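Local coordinates for ABC sugar (Ribose) transporter, periplasmic substrate-binding subunit (Rhodobacter sphaeroides, PDB 3L49), which probably binds a sugar, possibly ribose or a related compound, in the periplasm as the substrate-binding component of an ABC importer, at residues I28-R33 and L254-V259; G5-I10 and G35-A40; D63-Q68 and I87-V92; D20-Q25 and Q247-G252; N102-N107 and F271-A276. One frame throughout, in Å; residues are numbered along the deposited sequence.

How the contacts relate
All five contacts lie in or next to the half of this periplasmic binding protein built on strands 7-12, 37-42, 64-68 and 89-92. Contacts 2, 3 and 5 are parallel strand pairings in one sheet; contacts 1 and 4, with centres 11 Å apart, are two stations along the packing of helix 18-33 on helix 248-263. Contact 2 touches contact 3 through Thr7 N and Asp63 OD2, 2.7 Å apart, and contact 3 meets contact 5 through Thr91 OG1 and Asn102 OD1. An unidentified ligand lies about 7 Å from the side chains of Gln68, Pro248 and Thr104 in contacts 3, 4 and 5, but about 14 Å from Ile10 in contact 2.

Contact 1 of 5, residues I28-R33 and L254-V259; sequences IAEIER and LAVQNV
Glu30 and Ile31 pack against Val256 where two helices lying on the same side of the parallel sheet meet, an outer layer of the alpha/beta domain of a periplasmic binding protein. The short axes approach to 9.0 Å and cross at -40°, with Glu30 and Val256 facing each other. The apolar part is carried by Val256: its CG1 lies 3.7 Å from CG1 of Ile31, the two side chains at about a right angle, while its CB rests against the CB and CG methylenes of Glu30. Val256 also touches Ile66 of the sheet below, and Ile31 reaches Ile8 and Ile10.

The polar part begins where the Glu30 chain, with CG anti to the backbone N (chi1 -160°) and a bend at chi2, turns its carboxylate toward Arg33, one turn on in the same helix. Arg33 grips it side-on with NE and NH2 in a salt bridge, and NH2 lies 2.9 Å from OE2, on that oxygen's syn lone pair. An alanine in place of Glu30 would probably leave the Arg33 guanidinium without its carboxylate and free to turn, and Val256 without the CG methylene packed on its CB. From the other helix Gln257 brings its amide up to the same carboxylate, the two planes 81° apart, with NE2 2.9 Å from OE2 of Glu30.

Contact 2 of 5, residues G5-I10 and G35-A40; sequences GKTIGI and GGTAIA
Thr7 and Thr37 stand side by side on one face of a parallel strand pair, pointing the same way, with OG1 of Thr7 4.2 Å from CB of Thr37. The neighbouring Ile39 leans obliquely across Thr7, and its CD1 comes within 3.6 Å of Thr7 CG2. That methyl is placed for the contact because it stands anti to the backbone N, while OG1 lies beside the backbone N. Gly9, the residue paired with Ile39, adds no side chain to this face. On the face of Ile8 and Ile10 the packing is lighter, and CD1 of Ile10 only approaches CB of Ala40 at 4.3 Å.

Four backbone hydrogen bonds alternate along the pair, from Thr37 N to Lys6 O at one end to Ile10 N to Ile39 O (2.8 Å) at the other. A water donates to Lys6 O and is also bonded to Thr37 OG1, 2.6 Å away, bridging the two strands at their start.

The strands belong to a beta-alpha-beta unit whose helix 18-33 ends in a Schellman motif at Gly35. Ile10 lies under that helix and Ile8 under helix 248-263, whereas Ile39 faces helix 47-60. Strand 64-68 flanks strand 7-12.

Contact 3 of 5, residues D63-Q68 and I87-V92; sequences DAIIEQ and IPLFTV
Ile66 and Val92 meet obliquely on one face of this parallel strand pair, CG2 of Ile66 lying 3.7 Å from CG1 of Val92. The other methyl of Val92, CG2, sits equally close to Gln68 CG, against the extended glutamine chain, which it crosses obliquely. Val92 thus wedges between two side chains of the facing strand, with its chi1 (-12°) near an eclipsed value. On the reverse face Ile65 divides its branches: CG1 meets CG2 of Ile87 at 3.9 Å, and CG2 meets CD1 of Leu89. Beyond the start of the ladder Pro88 lays its CD against Asp63 O and its CB against Ala64.

Four hydrogen bonds fix this register. Ile65 N to Pro88 O is 2.9 Å long and almost straight (171°), and Glu67 N reaches Phe90 O in the carbonyl plane at 2.8 Å. The two strands, joined through helix 72-84, form a classic right-handed beta-alpha-beta crossover of a Rossmann-like domain. That helix covers Ile65, Ile87 and Leu89, while Val256 and Val259 of helix 248-263 cover Ile66 on the other face.

Further out, polar partners hold the side chains at the C-terminal ends of the strands. The amide of Gln68 is gripped at both ends, OE1 by Gln27 and NE2 by the carbonyl of Asp20; Glu67 OE1 bonds to Thr94, and Thr91 OG1 to Asn102 OD1.

Contact 4 of 5, residues D20-Q25 and Q247-G252; sequences DLKAYQ and QPSEIG
Ala23 and Gly252 mark the tight side of this helix pair, their CA atoms only 4.7 Å apart. Gly252 lets the backbones come together, its CA lying 3.8 Å from Ala23 O; a beta carbon on Gly252 would run into that carbonyl oxygen. One turn earlier Pro248 fills the interface. Its carbonyl oxygen receives the CA-H of Ala23, with 3.5 Å between Ala23 CA and Pro248 O, and its CB faces the Ala23 methyl. The ring's CG lies 3.8 Å from CB of Lys22. Small residues thus bring the axes of the short segments to 7.2 Å, crossing at -31°.

The flank of Lys22 and Ser249 is looser and holds a water. Lys22 CG comes to 3.4 Å from Ser249 OG; beyond CG the chain bends at chi2 (72°), and the amino group leaves to form a salt bridge with Asp18. The water joins the helices, donating to Lys22 O and bonded also to Ser249 OG, each at 2.7 Å. Ser249 OG lies beside its own backbone N, on the branch that turns it to this water.

Gln247 stands at the N-cap of helix 248-263, and an unidentified ligand lies about 7 Å from the Pro248 side chain. The pair belongs to the N-terminal parts of two helices flanking the sheet of a periplasmic-binding-protein lobe, consistent with the sugar cleft of the family lying at this end.

Contact 5 of 5, residues N102-N107 and F271-A276; sequences NTTSNN and FTFAPA
Strand 102-105 runs parallel to strand 271-274, their axes 4.5 Å apart, joined by three backbone hydrogen bonds: Thr272 N to Asn102 O, Thr104 N to Thr272 O (2.8 Å) and Ala274 N to Thr104 O. In the first, the donor lies above the carbonyl plane of Asn102, 38° out of it.

The Phe273 ring meets Asn106 over one face, with Asn106 CB 4.1 Å from the centroid in a CH-pi contact and the amide stacked on the ring, the planes 17° apart. Phe271 CD2 lies over the opposite face, and Thr104 CG2 touches the edge in the ring plane, 3.7 Å from Phe273 CE2. Phe273 CG stands beside the backbone N (chi1 -65°), carrying the ring over to the facing strand. An alanine in place of Phe273 would strip the Asn106 amide of its stacking partner and would probably open a gap between Asn106 and Phe271.

On the other face Thr103 and Thr272 point the same way, OG1 of Thr103 3.9 Å from CB of Thr272. Past the last strand bond, a water takes a bond from Asn106 N and gives one to Ala274 O at 2.6 Å.

Asn258 ND2 of helix 248-263 bonds to both threonine hydroxyl oxygens, while Ile251 of that helix packs on Ser105 and Ala274. Strand 101-105 has strand 89-92 as its other neighbour, and Asn106 caps helix 107-122.

Contact 1 of 5, residues I28-R33 and L254-V259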
# COMPACT_ATOMS: atom_id res chain seq x y z
N ILE A 28 0.37 14.52 -10.89
CA ILE A 28 0.98 15.40 -11.89
C ILE A 28 -0.07 15.86 -12.90
O ILE A 28 -0.20 17.06 -13.15
CB ILE A 28 2.17 14.71 -12.61
CG1 ILE A 28 3.32 14.43 -11.64
CG2 ILE A 28 2.68 15.55 -13.79
CD1 ILE A 28 4.40 13.50 -12.21
N ALA A 29 -0.82 14.89 -13.43
CA ALA A 29 -1.86 15.12 -14.44
C ALA A 29 -2.95 16.07 -13.95
O ALA A 29 -3.40 16.94 -14.70
CB ALA A 29 -2.48 13.80 -14.87
N GLU A 30 -3.35 15.91 -12.69
CA GLU A 30 -4.41 16.72 -12.10
C GLU A 30 -3.96 18.15 -11.79
O GLU A 30 -4.73 19.10 -11.98
CB GLU A 30 -5.03 16.03 -10.87
CG GLU A 30 -6.43 16.55 -10.48
CD GLU A 30 -7.48 16.47 -11.61
OE1 GLU A 30 -7.31 15.69 -12.58
OE2 GLU A 30 -8.50 17.20 -11.52
N ILE A 31 -2.72 18.29 -11.32
CA ILE A 31 -2.13 19.61 -11.06
C ILE A 31 -2.13 20.42 -12.35
O ILE A 31 -2.65 21.54 -12.39
CB ILE A 31 -0.70 19.52 -10.48
CG1 ILE A 31 -0.73 19.00 -9.05
CG2 ILE A 31 -0.04 20.90 -10.49
CD1 ILE A 31 0.61 18.43 -8.55
N GLU A 32 -1.59 19.83 -13.41
CA GLU A 32 -1.51 20.46 -14.72
C GLU A 32 -2.88 20.71 -15.34
O GLU A 32 -3.09 21.74 -15.97
CB GLU A 32 -0.62 19.64 -15.65
CG GLU A 32 0.84 19.59 -15.19
CD GLU A 32 1.73 18.72 -16.08
OE1 GLU A 32 2.94 18.63 -15.79
OE2 GLU A 32 1.22 18.14 -17.07
N ARG A 33 -3.81 19.78 -15.13
CA ARG A 33 -5.17 19.93 -15.63
C ARG A 33 -5.86 21.17 -15.04
O ARG A 33 -6.51 21.92 -15.76
CB ARG A 33 -6.01 18.68 -15.33
CG ARG A 33 -7.38 18.73 -15.96
CD ARG A 33 -8.25 17.55 -15.57
NE ARG A 33 -8.98 17.70 -14.30
CZ ARG A 33 -10.08 18.44 -14.11
NH1 ARG A 33 -10.60 19.17 -15.08
NH2 ARG A 33 -10.64 18.47 -12.91
N LEU A 254 -7.79 12.83 -6.36
CA LEU A 254 -8.60 13.37 -5.26
C LEU A 254 -7.77 14.20 -4.28
O LEU A 254 -8.27 15.18 -3.73
CB LEU A 254 -9.30 12.23 -4.51
CG LEU A 254 -10.52 11.53 -5.11
CD1 LEU A 254 -10.73 10.18 -4.44
CD2 LEU A 254 -11.76 12.42 -5.01
N ALA A 255 -6.52 13.78 -4.08
CA ALA A 255 -5.57 14.49 -3.24
C ALA A 255 -5.29 15.91 -3.75
O ALA A 255 -5.19 16.84 -2.97
CB ALA A 255 -4.27 13.70 -3.12
N VAL A 256 -5.18 16.05 -5.08
CA VAL A 256 -4.91 17.34 -5.71
C VAL A 256 -6.11 18.28 -5.58
O VAL A 256 -5.95 19.49 -5.41
CB VAL A 256 -4.44 17.17 -7.19
CG1 VAL A 256 -4.23 18.52 -7.87
CG2 VAL A 256 -3.16 16.38 -7.23
N GLN A 257 -7.33 17.74 -5.63
CA GLN A 257 -8.47 18.62 -5.43
C GLN A 257 -8.76 18.93 -3.96
O GLN A 257 -9.45 19.89 -3.68
CB GLN A 257 -9.72 18.20 -6.19
CG GLN A 257 -9.81 16.77 -6.57
CD GLN A 257 -10.42 16.59 -7.95
OE1 GLN A 257 -11.37 15.84 -8.11
NE2 GLN A 257 -9.88 17.30 -8.94
N ASN A 258 -8.20 18.15 -3.05
CA ASN A 258 -8.13 18.57 -1.66
C ASN A 258 -7.19 19.76 -1.49
O ASN A 258 -7.50 20.70 -0.76
CB ASN A 258 -7.71 17.41 -0.75
CG ASN A 258 -8.87 16.49 -0.42
OD1 ASN A 258 -9.99 16.95 -0.19
ND2 ASN A 258 -8.60 15.19 -0.40
N VAL A 259 -6.05 19.71 -2.18
CA VAL A 259 -5.14 20.85 -2.26
C VAL A 259 -5.84 22.07 -2.88
O VAL A 259 -5.85 23.16 -2.30
CB VAL A 259 -3.87 20.52 -3.09
CG1 VAL A 259 -2.95 21.72 -3.15
CG2 VAL A 259 -3.13 19.33 -2.51

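Contact 2 of 5, residues G5-I10 and G35-A40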
# COMPACT_ATOMS: atom_id res chain seq x y z
N GLY A 5 -2.28 29.97 -10.72
CA GLY A 5 -1.04 30.67 -10.39
C GLY A 5 -0.28 29.96 -9.30
O GLY A 5 0.43 30.60 -8.52
N LYS A 6 -0.42 28.64 -9.23
CA LYS A 6 0.10 27.90 -8.08
C LYS A 6 1.13 26.85 -8.47
O LYS A 6 1.13 26.33 -9.59
CB LYS A 6 -1.04 27.25 -7.28
CG LYS A 6 -2.31 28.09 -7.11
CD LYS A 6 -2.26 29.04 -5.93
CE LYS A 6 -3.43 30.02 -6.00
NZ LYS A 6 -3.65 30.73 -4.71
N THR A 7 2.01 26.56 -7.51
CA THR A 7 3.02 25.53 -7.67
C THR A 7 2.84 24.51 -6.56
O THR A 7 2.84 24.87 -5.39
CB THR A 7 4.45 26.12 -7.61
OG1 THR A 7 4.55 27.25 -8.48
CG2 THR A 7 5.47 25.08 -8.03
N ILE A 8 2.68 23.25 -6.95
CA ILE A 8 2.49 22.17 -5.98
C ILE A 8 3.64 21.19 -6.09
O ILE A 8 3.90 20.64 -7.15
CB ILE A 8 1.14 21.41 -6.20
CG1 ILE A 8 -0.05 22.36 -6.39
CG2 ILE A 8 0.89 20.37 -5.07
CD1 ILE A 8 -0.33 23.34 -5.26
N GLY A 9 4.34 20.98 -4.98
CA GLY A 9 5.36 19.95 -4.90
C GLY A 9 4.79 18.58 -4.58
O GLY A 9 3.86 18.46 -3.78
N ILE A 10 5.34 17.55 -5.21
CA ILE A 10 5.02 16.15 -4.92
C ILE A 10 6.29 15.45 -4.45
O ILE A 10 7.31 15.50 -5.14
CB ILE A 10 4.50 15.40 -6.17
CG1 ILE A 10 3.22 16.05 -6.72
CG2 ILE A 10 4.27 13.91 -5.89
CD1 ILE A 10 3.02 15.75 -8.18
N GLY A 35 -4.46 23.77 -14.06
CA GLY A 35 -3.71 24.96 -14.49
C GLY A 35 -2.49 25.25 -13.64
O GLY A 35 -1.93 26.34 -13.70
N GLY A 36 -2.07 24.26 -12.85
CA GLY A 36 -0.97 24.43 -11.93
C GLY A 36 0.36 23.99 -12.49
O GLY A 36 0.45 23.43 -13.59
N THR A 37 1.40 24.28 -11.71
CA THR A 37 2.75 23.80 -11.97
C THR A 37 3.04 22.71 -10.95
O THR A 37 2.74 22.87 -9.76
CB THR A 37 3.80 24.96 -11.88
OG1 THR A 37 3.47 25.97 -12.85
CG2 THR A 37 5.22 24.48 -12.15
N ALA A 38 3.60 21.60 -11.41
CA ALA A 38 3.98 20.50 -10.54
C ALA A 38 5.49 20.44 -10.39
O ALA A 38 6.21 20.48 -11.37
CB ALA A 38 3.44 19.18 -11.09
N ILE A 39 5.98 20.37 -9.15
CA ILE A 39 7.36 19.99 -8.91
C ILE A 39 7.35 18.56 -8.40
O ILE A 39 7.07 18.30 -7.22
CB ILE A 39 8.09 20.95 -7.94
CG1 ILE A 39 8.13 22.37 -8.53
CG2 ILE A 39 9.52 20.44 -7.63
CD1 ILE A 39 8.67 23.43 -7.58
N ALA A 40 7.63 17.63 -9.30
CA ALA A 40 7.49 16.21 -9.01
C ALA A 40 8.82 15.55 -8.68
O ALA A 40 9.70 15.42 -9.53
CB ALA A 40 6.83 15.51 -10.18
O HOH W 1 1.27 27.39 -12.52

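Contact 3 of 5, residues D63-Q68 and I87-V92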
# COMPACT_ATOMS: atom_id res chain seq x y z
N ASP A 63 3.10 26.43 -3.12
CA ASP A 63 1.81 26.73 -2.50
C ASP A 63 1.28 25.58 -1.61
O ASP A 63 0.51 25.83 -0.68
CB ASP A 63 0.78 27.15 -3.55
CG ASP A 63 1.24 28.36 -4.37
OD1 ASP A 63 0.83 29.50 -4.06
OD2 ASP A 63 2.04 28.16 -5.31
N ALA A 64 1.70 24.34 -1.90
CA ALA A 64 1.48 23.17 -1.03
C ALA A 64 2.36 21.98 -1.40
O ALA A 64 2.87 21.89 -2.52
CB ALA A 64 0.01 22.75 -1.03
N ILE A 65 2.52 21.06 -0.46
CA ILE A 65 3.27 19.81 -0.69
C ILE A 65 2.36 18.58 -0.54
O ILE A 65 1.57 18.50 0.41
CB ILE A 65 4.51 19.73 0.23
CG1 ILE A 65 5.55 20.78 -0.20
CG2 ILE A 65 5.13 18.32 0.24
CD1 ILE A 65 6.68 21.02 0.81
N ILE A 66 2.44 17.66 -1.50
CA ILE A 66 1.81 16.34 -1.35
C ILE A 66 2.86 15.26 -1.13
O ILE A 66 3.75 15.06 -1.95
CB ILE A 66 0.91 15.93 -2.54
CG1 ILE A 66 0.03 17.09 -3.03
CG2 ILE A 66 0.04 14.76 -2.14
CD1 ILE A 66 -0.83 16.73 -4.23
N GLU A 67 2.75 14.56 -0.01
CA GLU A 67 3.70 13.51 0.30
C GLU A 67 3.05 12.15 0.00
O GLU A 67 1.92 11.91 0.39
CB GLU A 67 4.11 13.63 1.77
CG GLU A 67 5.44 12.97 2.14
CD GLU A 67 5.37 11.45 2.14
OE1 GLU A 67 4.32 10.90 2.53
OE2 GLU A 67 6.36 10.82 1.74
N GLN A 68 3.77 11.26 -0.66
CA GLN A 68 3.24 9.93 -0.96
C GLN A 68 4.09 8.79 -0.38
O GLN A 68 5.26 8.64 -0.72
CB GLN A 68 3.08 9.76 -2.47
CG GLN A 68 2.71 8.37 -2.92
CD GLN A 68 2.45 8.32 -4.41
OE1 GLN A 68 1.87 9.24 -4.98
NE2 GLN A 68 2.89 7.24 -5.05
N ILE A 87 3.99 25.77 5.01
CA ILE A 87 3.54 25.23 3.73
C ILE A 87 2.50 24.15 4.01
O ILE A 87 2.76 23.22 4.78
CB ILE A 87 4.72 24.64 2.90
CG1 ILE A 87 5.81 25.69 2.66
CG2 ILE A 87 4.24 24.05 1.57
CD1 ILE A 87 7.18 25.10 2.31
N PRO A 88 1.30 24.28 3.39
CA PRO A 88 0.21 23.31 3.54
C PRO A 88 0.63 21.90 3.11
O PRO A 88 1.18 21.71 2.02
CB PRO A 88 -0.87 23.86 2.61
CG PRO A 88 -0.58 25.30 2.50
CD PRO A 88 0.91 25.40 2.52
N LEU A 89 0.39 20.92 3.98
CA LEU A 89 0.80 19.55 3.72
C LEU A 89 -0.40 18.60 3.53
O LEU A 89 -1.34 18.59 4.31
CB LEU A 89 1.74 19.05 4.84
CG LEU A 89 2.29 17.62 4.82
CD1 LEU A 89 3.00 17.26 3.50
CD2 LEU A 89 3.21 17.39 6.01
N PHE A 90 -0.34 17.83 2.45
CA PHE A 90 -1.35 16.86 2.10
C PHE A 90 -0.63 15.55 1.89
O PHE A 90 0.53 15.54 1.46
CB PHE A 90 -2.06 17.29 0.82
CG PHE A 90 -2.91 18.51 0.99
CD1 PHE A 90 -4.27 18.38 1.28
CD2 PHE A 90 -2.36 19.79 0.91
CE1 PHE A 90 -5.07 19.50 1.46
CE2 PHE A 90 -3.16 20.92 1.09
CZ PHE A 90 -4.51 20.77 1.37
N THR A 91 -1.27 14.44 2.21
CA THR A 91 -0.66 13.14 1.97
C THR A 91 -1.54 12.22 1.14
O THR A 91 -2.76 12.34 1.15
CB THR A 91 -0.30 12.39 3.27
OG1 THR A 91 -1.47 12.28 4.08
CG2 THR A 91 0.81 13.09 4.04
N VAL A 92 -0.89 11.32 0.41
CA VAL A 92 -1.58 10.13 -0.06
C VAL A 92 -1.02 8.92 0.69
O VAL A 92 0.19 8.71 0.74
CB VAL A 92 -1.69 9.99 -1.63
CG1 VAL A 92 -1.30 11.27 -2.34
CG2 VAL A 92 -0.93 8.80 -2.19

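Contact 4 of 5, residues D20-Q25 and Q247-G252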
# COMPACT_ATOMS: atom_id res chain seq x y z
N ASP A 20 2.18 2.76 -7.14
CA ASP A 20 2.91 4.00 -6.89
C ASP A 20 2.99 4.88 -8.12
O ASP A 20 2.79 6.08 -8.03
CB ASP A 20 4.33 3.69 -6.40
CG ASP A 20 4.35 3.18 -4.97
OD1 ASP A 20 3.31 2.69 -4.48
OD2 ASP A 20 5.42 3.26 -4.34
N LEU A 21 3.28 4.27 -9.27
CA LEU A 21 3.39 4.99 -10.53
C LEU A 21 2.06 5.61 -10.93
O LEU A 21 2.02 6.77 -11.35
CB LEU A 21 3.95 4.10 -11.64
CG LEU A 21 4.07 4.77 -13.03
CD1 LEU A 21 5.09 5.89 -13.01
CD2 LEU A 21 4.38 3.75 -14.13
N LYS A 22 0.98 4.84 -10.78
CA LYS A 22 -0.39 5.33 -11.04
C LYS A 22 -0.79 6.53 -10.18
O LYS A 22 -1.38 7.48 -10.69
CB LYS A 22 -1.42 4.21 -10.89
CG LYS A 22 -1.99 3.66 -12.20
CD LYS A 22 -1.00 2.82 -12.99
CE LYS A 22 -1.70 1.78 -13.85
NZ LYS A 22 -2.33 0.70 -13.02
N ALA A 23 -0.47 6.49 -8.88
CA ALA A 23 -0.82 7.57 -7.96
C ALA A 23 -0.02 8.85 -8.26
O ALA A 23 -0.57 9.96 -8.25
CB ALA A 23 -0.58 7.12 -6.53
N TYR A 24 1.27 8.66 -8.53
CA TYR A 24 2.22 9.73 -8.82
C TYR A 24 1.87 10.46 -10.11
O TYR A 24 1.86 11.69 -10.15
CB TYR A 24 3.61 9.11 -8.92
CG TYR A 24 4.78 10.05 -9.03
CD1 TYR A 24 5.41 10.27 -10.25
CD2 TYR A 24 5.30 10.68 -7.89
CE1 TYR A 24 6.51 11.11 -10.35
CE2 TYR A 24 6.40 11.53 -7.99
CZ TYR A 24 7.00 11.74 -9.22
OH TYR A 24 8.09 12.56 -9.33
N GLN A 25 1.54 9.69 -11.15
CA GLN A 25 1.18 10.22 -12.46
C GLN A 25 -0.14 10.98 -12.41
O GLN A 25 -0.30 11.99 -13.10
CB GLN A 25 1.01 9.06 -13.44
CG GLN A 25 1.70 9.24 -14.76
CD GLN A 25 2.93 8.38 -14.87
OE1 GLN A 25 2.87 7.25 -15.36
NE2 GLN A 25 4.06 8.90 -14.41
N GLN A 247 -7.93 2.04 -6.12
CA GLN A 247 -7.87 2.96 -7.26
C GLN A 247 -6.81 4.06 -7.08
O GLN A 247 -7.17 5.20 -6.75
CB GLN A 247 -9.25 3.59 -7.49
CG GLN A 247 -10.36 2.60 -7.81
CD GLN A 247 -11.73 3.14 -7.47
OE1 GLN A 247 -11.97 4.35 -7.49
NE2 GLN A 247 -12.66 2.24 -7.18
N PRO A 248 -5.51 3.73 -7.27
CA PRO A 248 -4.43 4.73 -7.11
C PRO A 248 -4.58 5.97 -7.99
O PRO A 248 -4.30 7.08 -7.53
CB PRO A 248 -3.16 3.95 -7.49
CG PRO A 248 -3.64 2.76 -8.23
CD PRO A 248 -4.94 2.41 -7.59
N SER A 249 -5.04 5.79 -9.23
CA SER A 249 -5.33 6.92 -10.11
C SER A 249 -6.41 7.86 -9.56
O SER A 249 -6.32 9.08 -9.73
CB SER A 249 -5.69 6.45 -11.52
OG SER A 249 -4.54 5.95 -12.18
N GLU A 250 -7.41 7.29 -8.89
CA GLU A 250 -8.41 8.11 -8.20
C GLU A 250 -7.86 8.82 -6.99
O GLU A 250 -8.13 10.01 -6.80
CB GLU A 250 -9.63 7.30 -7.80
CG GLU A 250 -10.71 7.34 -8.84
CD GLU A 250 -11.34 8.71 -9.03
OE1 GLU A 250 -11.44 9.16 -10.19
OE2 GLU A 250 -11.74 9.34 -8.02
N ILE A 251 -7.09 8.08 -6.17
CA ILE A 251 -6.46 8.62 -4.96
C ILE A 251 -5.59 9.85 -5.28
O ILE A 251 -5.75 10.89 -4.64
CB ILE A 251 -5.66 7.51 -4.21
CG1 ILE A 251 -6.61 6.65 -3.36
CG2 ILE A 251 -4.59 8.09 -3.31
CD1 ILE A 251 -6.25 5.16 -3.30
N GLY A 252 -4.73 9.74 -6.29
CA GLY A 252 -3.88 10.85 -6.71
C GLY A 252 -4.67 12.07 -7.16
O GLY A 252 -4.37 13.19 -6.75
O HOH W 2 -2.54 7.46 -13.09

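Contact 5 of 5, residues N102-N107 and F271-A276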
# COMPACT_ATOMS: atom_id res chain seq x y z
N ASN A 102 -5.47 13.52 4.38
CA ASN A 102 -4.88 12.30 3.87
C ASN A 102 -5.85 11.62 2.92
O ASN A 102 -6.87 11.11 3.36
CB ASN A 102 -4.54 11.35 5.03
CG ASN A 102 -3.94 10.05 4.56
OD1 ASN A 102 -3.02 10.03 3.74
ND2 ASN A 102 -4.46 8.94 5.07
N THR A 103 -5.54 11.62 1.63
CA THR A 103 -6.33 10.88 0.64
C THR A 103 -5.79 9.45 0.54
O THR A 103 -4.59 9.26 0.45
CB THR A 103 -6.36 11.59 -0.73
OG1 THR A 103 -6.87 12.92 -0.57
CG2 THR A 103 -7.27 10.85 -1.71
N THR A 104 -6.69 8.47 0.56
CA THR A 104 -6.31 7.07 0.76
C THR A 104 -7.49 6.15 0.43
O THR A 104 -8.42 6.56 -0.24
CB THR A 104 -5.79 6.85 2.22
OG1 THR A 104 -5.33 5.50 2.40
CG2 THR A 104 -6.88 7.19 3.26
N SER A 105 -7.44 4.89 0.88
CA SER A 105 -8.57 3.97 0.84
C SER A 105 -8.97 3.63 2.26
O SER A 105 -8.29 4.02 3.21
CB SER A 105 -8.19 2.70 0.09
OG SER A 105 -7.98 2.95 -1.28
N ASN A 106 -10.07 2.89 2.41
CA ASN A 106 -10.49 2.45 3.73
C ASN A 106 -9.75 1.17 4.08
O ASN A 106 -10.22 0.06 3.82
CB ASN A 106 -12.00 2.25 3.81
CG ASN A 106 -12.50 2.06 5.24
OD1 ASN A 106 -11.72 1.79 6.15
ND2 ASN A 106 -13.81 2.19 5.43
N ASN A 107 -8.60 1.34 4.71
CA ASN A 107 -7.69 0.24 4.97
C ASN A 107 -8.14 -0.62 6.13
O ASN A 107 -7.68 -1.76 6.28
CB ASN A 107 -6.27 0.76 5.13
CG ASN A 107 -5.68 1.16 3.80
OD1 ASN A 107 -5.36 0.30 2.98
ND2 ASN A 107 -5.57 2.47 3.56
N PHE A 271 -9.72 13.41 5.98
CA PHE A 271 -9.37 12.31 5.07
C PHE A 271 -10.36 12.17 3.92
O PHE A 271 -11.49 12.66 3.99
CB PHE A 271 -9.22 10.97 5.82
CG PHE A 271 -10.46 10.55 6.59
CD1 PHE A 271 -10.64 10.94 7.91
CD2 PHE A 271 -11.43 9.75 5.99
CE1 PHE A 271 -11.77 10.56 8.62
CE2 PHE A 271 -12.58 9.37 6.69
CZ PHE A 271 -12.74 9.77 8.01
N THR A 272 -9.92 11.53 2.85
CA THR A 272 -10.78 11.21 1.71
C THR A 272 -10.48 9.77 1.30
O THR A 272 -9.33 9.43 1.04
CB THR A 272 -10.52 12.15 0.53
OG1 THR A 272 -10.55 13.50 1.00
CG2 THR A 272 -11.58 11.99 -0.54
N PHE A 273 -11.51 8.92 1.28
CA PHE A 273 -11.36 7.56 0.77
C PHE A 273 -11.75 7.46 -0.71
O PHE A 273 -12.74 8.06 -1.13
CB PHE A 273 -12.23 6.57 1.56
CG PHE A 273 -11.83 6.41 3.00
CD1 PHE A 273 -12.80 6.10 3.95
CD2 PHE A 273 -10.52 6.56 3.41
CE1 PHE A 273 -12.46 5.94 5.29
CE2 PHE A 273 -10.17 6.41 4.75
CZ PHE A 273 -11.14 6.09 5.69
N ALA A 274 -10.96 6.73 -1.49
CA ALA A 274 -11.41 6.21 -2.78
C ALA A 274 -12.02 4.83 -2.49
O ALA A 274 -11.72 4.25 -1.45
CB ALA A 274 -10.25 6.09 -3.76
N PRO A 275 -12.93 4.34 -3.36
CA PRO A 275 -13.45 2.99 -3.17
C PRO A 275 -12.43 1.90 -3.48
O PRO A 275 -11.50 2.11 -4.25
CB PRO A 275 -14.60 2.90 -4.18
CG PRO A 275 -14.87 4.31 -4.61
CD PRO A 275 -13.56 5.00 -4.52
N ALA A 276 -12.63 0.74 -2.86
CA ALA A 276 -11.87 -0.45 -3.19
C ALA A 276 -12.81 -1.64 -3.13
O ALA A 276 -13.80 -1.62 -2.40
CB ALA A 276 -10.73 -0.63 -2.23
O HOH W 3 -11.91 2.49 0.40